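Local coordinates for binding domain (Hc) of Paraclostridial Mosquitocidal Protein 1 (Paraclostridium bifermentans, PDB 6HOX), which forms the receptor-binding part of a clostridial neurotoxin that targets Anopheles mosquitoes and serves in recognition of host nerve cells, at residues I125-K137 with I147-I161. Numbering follows the deposited sequence.
Sequences ISLKDGNLVWRMK and ITSLTFSNSFIDKYI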
loop_
_atom_site.group_PDB
_atom_site.type_symbol
_atom_site.label_atom_id
_atom_site.label_comp_id
_atom_site.label_asym_id
_atom_site.label_seq_id
_atom_site.Cartn_x
_atom_site.Cartn_y
_atom_site.Cartn_z
ATOM N N ILE A 125 17.513 7.108 8.059
ATOM C CA ILE A 125 16.490 6.904 7.039
ATOM C C ILE A 125 15.792 8.252 6.861
ATOM O O ILE A 125 15.290 8.820 7.848
ATOM C CB ILE A 125 15.505 5.800 7.460
ATOM C CG1 ILE A 125 16.178 4.434 7.557
ATOM C CG2 ILE A 125 14.316 5.747 6.520
ATOM C CD1 ILE A 125 15.439 3.425 8.427
ATOM N N SER A 126 15.812 8.757 5.617
ATOM C CA SER A 126 15.294 10.059 5.241
ATOM C C SER A 126 14.333 9.943 4.057
ATOM O O SER A 126 14.284 8.934 3.369
ATOM C CB SER A 126 16.413 11.017 4.920
ATOM O OG SER A 126 17.246 11.164 6.054
ATOM N N LEU A 127 13.602 11.034 3.829
ATOM C CA LEU A 127 12.790 11.220 2.663
ATOM C C LEU A 127 13.360 12.378 1.852
ATOM O O LEU A 127 13.869 13.347 2.424
ATOM C CB LEU A 127 11.352 11.508 3.100
ATOM C CG LEU A 127 10.659 10.369 3.848
ATOM C CD1 LEU A 127 9.299 10.816 4.382
ATOM C CD2 LEU A 127 10.506 9.153 2.948
ATOM N N LYS A 128 13.251 12.249 0.527
ATOM C CA LYS A 128 13.706 13.248 -0.418
ATOM C C LYS A 128 12.942 13.116 -1.744
ATOM O O LYS A 128 12.994 12.072 -2.388
ATOM C CB LYS A 128 15.198 13.051 -0.690
ATOM C CG LYS A 128 15.807 14.090 -1.621
ATOM C CD LYS A 128 17.242 13.819 -1.971
ATOM C CE LYS A 128 17.912 15.021 -2.593
ATOM N NZ LYS A 128 19.316 14.723 -2.956
ATOM N N ASP A 129 12.236 14.176 -2.147
ATOM C CA ASP A 129 11.602 14.226 -3.481
ATOM C C ASP A 129 10.805 12.945 -3.736
ATOM O O ASP A 129 11.022 12.256 -4.737
ATOM C CB ASP A 129 12.647 14.386 -4.584
ATOM C CG ASP A 129 13.465 15.646 -4.420
ATOM O OD1 ASP A 129 12.899 16.642 -3.922
ATOM O OD2 ASP A 129 14.664 15.612 -4.786
ATOM N N GLY A 130 9.940 12.604 -2.780
ATOM C CA GLY A 130 9.037 11.462 -2.890
ATOM C C GLY A 130 9.716 10.099 -2.821
ATOM O O GLY A 130 9.063 9.079 -3.072
ATOM N N ASN A 131 11.019 10.084 -2.530
ATOM C CA ASN A 131 11.834 8.882 -2.510
ATOM C C ASN A 131 12.415 8.707 -1.095
ATOM O O ASN A 131 12.173 9.507 -0.208
ATOM C CB ASN A 131 12.877 8.920 -3.631
ATOM C CG ASN A 131 12.333 8.368 -4.935
ATOM O OD1 ASN A 131 12.245 7.153 -5.119
ATOM N ND2 ASN A 131 11.950 9.252 -5.832
ATOM N N LEU A 132 13.115 7.593 -0.890
ATOM C CA LEU A 132 13.630 7.161 0.412
ATOM C C LEU A 132 15.155 7.177 0.322
ATOM O O LEU A 132 15.708 6.837 -0.732
ATOM C CB LEU A 132 13.090 5.756 0.703
ATOM C CG LEU A 132 13.084 5.299 2.162
ATOM C CD1 LEU A 132 12.089 6.081 2.992
ATOM C CD2 LEU A 132 12.760 3.823 2.252
ATOM N N VAL A 133 15.800 7.648 1.392
ATOM C CA VAL A 133 17.253 7.680 1.528
ATOM C C VAL A 133 17.650 6.812 2.718
ATOM O O VAL A 133 17.109 7.006 3.818
ATOM C CB VAL A 133 17.772 9.110 1.763
ATOM C CG1 VAL A 133 19.287 9.128 1.952
ATOM C CG2 VAL A 133 17.354 10.030 0.625
ATOM N N TRP A 134 18.593 5.901 2.476
ATOM C CA TRP A 134 19.366 5.203 3.482
ATOM C C TRP A 134 20.792 5.746 3.411
ATOM O O TRP A 134 21.391 5.772 2.333
ATOM C CB TRP A 134 19.328 3.678 3.270
ATOM C CG TRP A 134 20.352 2.930 4.059
ATOM C CD1 TRP A 134 21.498 2.352 3.585
ATOM C CD2 TRP A 134 20.340 2.694 5.477
ATOM N NE1 TRP A 134 22.179 1.752 4.608
ATOM C CE2 TRP A 134 21.495 1.948 5.778
ATOM C CE3 TRP A 134 19.448 3.001 6.506
ATOM C CZ2 TRP A 134 21.791 1.528 7.072
ATOM C CZ3 TRP A 134 19.740 2.596 7.786
ATOM C CH2 TRP A 134 20.904 1.878 8.063
ATOM N N ARG A 135 21.324 6.195 4.545
ATOM C CA ARG A 135 22.687 6.689 4.555
ATOM C C ARG A 135 23.430 6.148 5.780
ATOM O O ARG A 135 22.866 6.111 6.894
ATOM C CB ARG A 135 22.726 8.219 4.528
ATOM C CG ARG A 135 24.138 8.765 4.716
ATOM C CD ARG A 135 24.294 10.260 4.534
ATOM N NE ARG A 135 23.872 10.652 3.193
ATOM C CZ ARG A 135 22.730 11.278 2.925
ATOM N NH1 ARG A 135 22.081 11.897 3.898
ATOM N NH2 ARG A 135 22.248 11.273 1.692
ATOM N N MET A 136 24.678 5.725 5.534
ATOM C CA MET A 136 25.668 5.355 6.536
ATOM C C MET A 136 26.860 6.322 6.447
ATOM O O MET A 136 27.293 6.689 5.344
ATOM C CB MET A 136 26.159 3.922 6.300
ATOM C CG MET A 136 25.098 2.876 6.619
ATOM S SD MET A 136 25.566 1.201 6.159
ATOM C CE MET A 136 25.693 1.421 4.399
ATOM N N LYS A 137 27.361 6.755 7.609
ATOM C CA LYS A 137 28.581 7.551 7.691
ATOM C C LYS A 137 29.454 7.000 8.819
ATOM O O LYS A 137 28.993 6.817 9.930
ATOM C CB LYS A 137 28.253 9.029 7.907
ATOM C CG LYS A 137 29.458 9.957 7.869
ATOM C CD LYS A 137 29.322 11.183 8.730
ATOM C CE LYS A 137 28.584 12.326 8.081
ATOM N NZ LYS A 137 28.747 13.549 8.901
ATOM N N ILE A 147 19.711 6.259 -2.525
ATOM C CA ILE A 147 18.628 7.170 -2.746
ATOM C C ILE A 147 17.769 6.537 -3.840
ATOM O O ILE A 147 18.233 6.398 -4.957
ATOM C CB ILE A 147 19.175 8.571 -3.099
ATOM C CG1 ILE A 147 20.080 9.093 -1.980
ATOM C CG2 ILE A 147 18.037 9.540 -3.403
ATOM C CD1 ILE A 147 20.891 10.316 -2.323
ATOM N N THR A 148 16.560 6.072 -3.498
ATOM C CA THR A 148 15.714 5.457 -4.518
ATOM C C THR A 148 15.402 6.543 -5.566
ATOM O O THR A 148 15.329 7.723 -5.232
ATOM C CB THR A 148 14.466 4.798 -3.920
ATOM O OG1 THR A 148 13.664 5.834 -3.363
ATOM C CG2 THR A 148 14.786 3.758 -2.867
ATOM N N SER A 149 15.270 6.133 -6.833
ATOM C CA SER A 149 15.130 7.073 -7.950
ATOM C C SER A 149 13.851 6.750 -8.716
ATOM O O SER A 149 13.813 6.851 -9.905
ATOM C CB SER A 149 16.353 7.049 -8.859
ATOM O OG SER A 149 16.524 5.762 -9.443
ATOM N N LEU A 150 12.797 6.385 -7.983
ATOM C CA LEU A 150 11.511 6.042 -8.564
ATOM C C LEU A 150 10.821 7.327 -9.021
ATOM O O LEU A 150 11.048 8.389 -8.446
ATOM C CB LEU A 150 10.681 5.291 -7.520
ATOM C CG LEU A 150 11.257 3.938 -7.102
ATOM C CD1 LEU A 150 10.908 3.601 -5.674
ATOM C CD2 LEU A 150 10.763 2.846 -8.014
ATOM N N THR A 151 10.003 7.199 -10.074
ATOM C CA THR A 151 9.222 8.286 -10.640
ATOM C C THR A 151 7.752 7.896 -10.549
ATOM O O THR A 151 7.422 6.723 -10.714
ATOM C CB THR A 151 9.560 8.546 -12.113
ATOM O OG1 THR A 151 9.094 7.398 -12.819
ATOM C CG2 THR A 151 11.036 8.770 -12.368
ATOM N N PHE A 152 6.894 8.884 -10.283
ATOM C CA PHE A 152 5.486 8.619 -10.092
ATOM C C PHE A 152 4.927 7.865 -11.312
ATOM O O PHE A 152 4.331 6.801 -11.154
ATOM C CB PHE A 152 4.733 9.913 -9.796
ATOM C CG PHE A 152 3.312 9.679 -9.356
ATOM C CD1 PHE A 152 2.294 9.568 -10.289
ATOM C CD2 PHE A 152 2.993 9.537 -8.011
ATOM C CE1 PHE A 152 0.986 9.350 -9.879
ATOM C CE2 PHE A 152 1.688 9.307 -7.608
ATOM C CZ PHE A 152 0.683 9.222 -8.543
ATOM N N SER A 153 5.184 8.393 -12.515
ATOM C CA SER A 153 4.623 7.885 -13.785
ATOM C C SER A 153 4.848 6.378 -13.943
ATOM O O SER A 153 3.950 5.661 -14.363
ATOM C CB SER A 153 5.209 8.614 -14.964
ATOM O OG SER A 153 5.082 10.016 -14.807
ATOM N N ASN A 154 6.057 5.914 -13.614
ATOM C CA ASN A 154 6.508 4.569 -13.948
ATOM C C ASN A 154 6.295 3.592 -12.779
ATOM O O ASN A 154 6.147 2.400 -13.009
ATOM C CB ASN A 154 7.969 4.601 -14.398
ATOM C CG ASN A 154 8.203 5.608 -15.507
ATOM O OD1 ASN A 154 9.091 6.454 -15.409
ATOM N ND2 ASN A 154 7.400 5.537 -16.560
ATOM N N SER A 155 6.279 4.091 -11.536
ATOM C CA SER A 155 6.300 3.221 -10.334
ATOM C C SER A 155 5.136 3.511 -9.379
ATOM O O SER A 155 5.108 2.920 -8.299
ATOM C CB SER A 155 7.615 3.356 -9.583
ATOM O OG SER A 155 8.642 2.584 -10.200
ATOM N N PHE A 156 4.202 4.399 -9.750
ATOM C CA PHE A 156 3.160 4.862 -8.795
ATOM C C PHE A 156 2.555 3.675 -8.034
ATOM O O PHE A 156 2.542 3.647 -6.809
ATOM C CB PHE A 156 2.063 5.674 -9.489
ATOM C CG PHE A 156 0.782 5.809 -8.704
ATOM C CD1 PHE A 156 0.796 6.168 -7.366
ATOM C CD2 PHE A 156 -0.446 5.607 -9.316
ATOM C CE1 PHE A 156 -0.385 6.281 -6.645
ATOM C CE2 PHE A 156 -1.628 5.738 -8.598
ATOM C CZ PHE A 156 -1.596 6.070 -7.260
ATOM N N ILE A 157 2.077 2.677 -8.770
ATOM C CA ILE A 157 1.246 1.655 -8.192
ATOM C C ILE A 157 2.071 0.698 -7.319
ATOM O O ILE A 157 1.652 0.390 -6.192
ATOM C CB ILE A 157 0.447 0.924 -9.291
ATOM C CG1 ILE A 157 -0.671 1.821 -9.823
ATOM C CG2 ILE A 157 -0.109 -0.387 -8.778
ATOM C CD1 ILE A 157 -1.668 2.236 -8.751
ATOM N N ASP A 158 3.218 0.231 -7.824
ATOM C CA ASP A 158 3.858 -0.933 -7.228
ATOM C C ASP A 158 4.936 -0.539 -6.209
ATOM O O ASP A 158 5.187 -1.327 -5.310
ATOM C CB ASP A 158 4.384 -1.909 -8.290
ATOM C CG ASP A 158 5.372 -1.306 -9.266
ATOM O OD1 ASP A 158 5.497 -0.069 -9.273
ATOM O OD2 ASP A 158 6.003 -2.082 -10.021
ATOM N N LYS A 159 5.595 0.622 -6.360
ATOM C CA LYS A 159 6.798 0.880 -5.531
ATOM C C LYS A 159 7.007 2.335 -5.081
ATOM O O LYS A 159 7.656 2.516 -4.069
ATOM C CB LYS A 159 8.040 0.346 -6.243
ATOM C CG LYS A 159 8.271 -1.128 -5.962
ATOM C CD LYS A 159 9.522 -1.693 -6.542
ATOM C CE LYS A 159 9.686 -3.154 -6.172
ATOM N NZ LYS A 159 8.681 -3.995 -6.855
ATOM N N TYR A 160 6.490 3.346 -5.786
ATOM C CA TYR A 160 6.795 4.748 -5.449
ATOM C C TYR A 160 6.403 5.026 -3.986
ATOM O O TYR A 160 5.333 4.610 -3.535
ATOM C CB TYR A 160 6.069 5.666 -6.435
ATOM C CG TYR A 160 6.424 7.121 -6.327
ATOM C CD1 TYR A 160 7.517 7.634 -7.002
ATOM C CD2 TYR A 160 5.677 7.979 -5.543
ATOM C CE1 TYR A 160 7.847 8.974 -6.912
ATOM C CE2 TYR A 160 5.988 9.323 -5.446
ATOM C CZ TYR A 160 7.083 9.819 -6.130
ATOM O OH TYR A 160 7.392 11.138 -6.022
ATOM N N ILE A 161 7.265 5.743 -3.254
ATOM C CA ILE A 161 7.116 5.904 -1.784
ATOM C C ILE A 161 6.002 6.907 -1.442
ATOM O O ILE A 161 5.124 6.595 -0.626
ATOM C CB ILE A 161 8.460 6.297 -1.134
ATOM C CG1 ILE A 161 9.540 5.238 -1.356
ATOM C CG2 ILE A 161 8.293 6.631 0.347
ATOM C CD1 ILE A 161 9.173 3.845 -0.896
HETATM O O HOH W 1 9.591 6.926 -4.328
#
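V133 and I147 form a non-hydrogen-bonded antiparallel pair, their CA atoms 4.5 Å apart, where strand 131-137 meets the end of strand 143-147. Both belong to a five-stranded antiparallel sheet in the N-terminal, concanavalin-like half of the receptor-binding region. K128-N131 forms the type I' turn of the hairpin 122-128/131-137. The pairing closes with T148 N donating to L132 O; beyond it, every direct hydrogen bond across involves a side chain. At chi1 66°, T148 OG1 sits between its own N and carbonyl carbon, where it accepts from L132 N at 3.1 Å, almost straight (178°). The same T148 OG1 donates to N131 OD1 at 2.6 Å, in the carbonyl plane, on a lone pair. L150 N reaches N131 OD1, at 3.0 Å but tilted from that plane, while N131 ND2 donates to L150 O with an N-H...O angle of 173°. Bonds to both OD1 and ND2 fix the amide's rotation and tie N131 to the chain leaving the sheet. On their shared face, I147 CG1 rests against V133 CG2 at 3.9 Å. On the side facing strand 167-174, L132 CB packs against I161 CG1 at 4.1 Å, and both side chains touch I169. G130 O sits over the rim of one Y160 ring face, 3.7 Å from Y160 CZ; F152 CA approaches the other. A water accepts from I161 N at 2.8 Å, donates to G130 O and reaches N131 OD1 weakly.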